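Local coordinates for protein arylmalonate decarboxylase (Bordetella bronchiseptica, PDB 3IXL) that catalyses the enantioselective decarboxylation of 2-aryl-2-methylmalonates, taking up a proton to give 2-arylpropionates and carbon dioxide, at residues 113-118 with 234-239. The protein carries 2 engineered substitutions. Numbering follows the deposited sequence.
Sequences RALGVR and GRLFDE
A single methyl of Leu115 touches both partners of a salt bridge one helical turn apart: Leu115 CD2 sits 3.8 Å from Arg235 CB and 3.7 Å from Glu239 OE1, the carboxylate oxygen other than the one bonded to the arginine. In that pair Arg235 NE donates to Glu239 OE2 at 2.8 Å. The bond is bent, with an N-H...O angle of 138°, and the donor approaches from above the carboxylate plane, 43° out of it. A bend at chi3 of Arg235 turns the chain back toward the glutamate, while Glu239 runs extended beyond CG; the bridge probably steadies both chains beside the leucine. The other branch of Leu115 turns to Leu236: Leu115 CD1 lies 4.0 Å from Leu236 CB, and the two leucines cross at about a right angle. Leu236 CG stands opposite the backbone N (chi1 -178°), and its CD1 comes within 4.4 Å of Ala114 CB, a looser touch at the margin. No hydrogen bond joins the two segments. Here, at the protein surface, the end of helix 104-114 meets the short C-terminal helix 235-238. Leu115 is the first residue past helix 104-114, which ends in a Schellman motif: Gly116, at positive phi, is the C-prime residue, its N bonded to Arg113 O at 3.0 Å, and Val117 N bonds back to a carbonyl of the preceding turn. The chain then enters strand 119-124 of the second of two four-stranded parallel sheets. Across the contact, Gly234 holds the N-cap position of helix 235-238, and Glu201 OE1 accepts a bond from Arg235 N. Pro207 touches both Leu115 and Arg235, and on helix 211-222 Ala214 and Trp217 pack against Leu236.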
# COMPACT_ATOMS: atom_id res chain seq x y z
N ARG A 113 -7.07 -0.64 10.78
CA ARG A 113 -8.32 -0.62 11.55
C ARG A 113 -9.00 -1.99 11.60
O ARG A 113 -9.47 -2.41 12.66
CB ARG A 113 -9.26 0.45 11.01
CG ARG A 113 -8.76 1.85 11.37
CD ARG A 113 -9.44 2.92 10.55
NE ARG A 113 -8.83 4.23 10.76
CZ ARG A 113 -8.95 5.25 9.92
NH1 ARG A 113 -9.65 5.12 8.79
NH2 ARG A 113 -8.36 6.41 10.19
N ALA A 114 -9.01 -2.69 10.47
CA ALA A 114 -9.58 -4.04 10.41
C ALA A 114 -8.92 -4.99 11.42
O ALA A 114 -9.56 -5.92 11.91
CB ALA A 114 -9.45 -4.60 9.00
N LEU A 115 -7.64 -4.76 11.68
CA LEU A 115 -6.87 -5.63 12.57
C LEU A 115 -6.75 -5.07 13.99
O LEU A 115 -6.02 -5.63 14.82
CB LEU A 115 -5.49 -5.93 11.98
CG LEU A 115 -5.55 -6.81 10.73
CD1 LEU A 115 -4.30 -6.67 9.90
CD2 LEU A 115 -5.80 -8.27 11.13
N GLY A 116 -7.47 -3.98 14.27
CA GLY A 116 -7.49 -3.38 15.60
C GLY A 116 -6.17 -2.76 16.03
O GLY A 116 -5.83 -2.74 17.21
N VAL A 117 -5.42 -2.23 15.06
CA VAL A 117 -4.13 -1.64 15.34
C VAL A 117 -4.27 -0.14 15.51
O VAL A 117 -4.66 0.56 14.59
CB VAL A 117 -3.12 -1.97 14.21
CG1 VAL A 117 -1.78 -1.30 14.48
CG2 VAL A 117 -2.95 -3.46 14.06
N ARG A 118 -3.98 0.34 16.72
CA ARG A 118 -3.96 1.77 17.01
C ARG A 118 -2.52 2.25 17.15
O ARG A 118 -2.13 3.26 16.56
CB ARG A 118 -4.76 2.08 18.28
CG ARG A 118 -4.58 3.48 18.85
CD ARG A 118 -5.34 4.53 18.05
NE ARG A 118 -6.79 4.43 18.22
CZ ARG A 118 -7.54 5.32 18.88
NH1 ARG A 118 -6.98 6.39 19.45
NH2 ARG A 118 -8.85 5.14 18.97
N GLY A 234 -1.30 -13.60 5.64
CA GLY A 234 -1.45 -12.76 6.82
C GLY A 234 -2.87 -12.66 7.32
O GLY A 234 -3.82 -12.93 6.58
N ARG A 235 -2.99 -12.23 8.57
CA ARG A 235 -4.29 -12.05 9.20
C ARG A 235 -5.24 -11.11 8.46
O ARG A 235 -6.45 -11.28 8.51
CB ARG A 235 -4.08 -11.58 10.64
CG ARG A 235 -3.58 -12.73 11.54
CD ARG A 235 -3.11 -12.27 12.89
NE ARG A 235 -4.13 -11.52 13.62
CZ ARG A 235 -3.91 -10.93 14.79
NH1 ARG A 235 -2.72 -11.03 15.37
NH2 ARG A 235 -4.88 -10.25 15.38
N LEU A 236 -4.69 -10.11 7.76
CA LEU A 236 -5.55 -9.19 7.01
C LEU A 236 -6.47 -9.99 6.08
O LEU A 236 -7.69 -9.74 6.00
CB LEU A 236 -4.72 -8.20 6.19
CG LEU A 236 -5.56 -7.19 5.42
CD1 LEU A 236 -6.40 -6.30 6.32
CD2 LEU A 236 -4.68 -6.33 4.51
N PHE A 237 -5.89 -10.96 5.40
CA PHE A 237 -6.63 -11.76 4.44
C PHE A 237 -7.38 -12.89 5.09
O PHE A 237 -8.54 -13.15 4.75
CB PHE A 237 -5.68 -12.34 3.39
CG PHE A 237 -4.99 -11.29 2.59
CD1 PHE A 237 -3.71 -10.85 2.92
CD2 PHE A 237 -5.65 -10.68 1.52
CE1 PHE A 237 -3.09 -9.85 2.18
CE2 PHE A 237 -5.03 -9.68 0.78
CZ PHE A 237 -3.76 -9.26 1.10
N ASP A 238 -6.73 -13.58 6.02
CA ASP A 238 -7.29 -14.83 6.52
C ASP A 238 -8.39 -14.63 7.55
O ASP A 238 -9.17 -15.56 7.80
CB ASP A 238 -6.18 -15.77 6.99
CG ASP A 238 -5.33 -16.29 5.83
OD1 ASP A 238 -5.69 -16.04 4.64
OD2 ASP A 238 -4.29 -16.94 6.10
N GLU A 239 -8.49 -13.43 8.11
CA GLU A 239 -9.54 -13.16 9.09
C GLU A 239 -10.86 -12.72 8.46
O GLU A 239 -11.47 -11.71 8.84
CB GLU A 239 -9.04 -12.23 10.19
CG GLU A 239 -8.00 -12.91 11.05
CD GLU A 239 -7.53 -12.08 12.23
OE1 GLU A 239 -7.99 -10.93 12.40
OE2 GLU A 239 -6.69 -12.58 12.99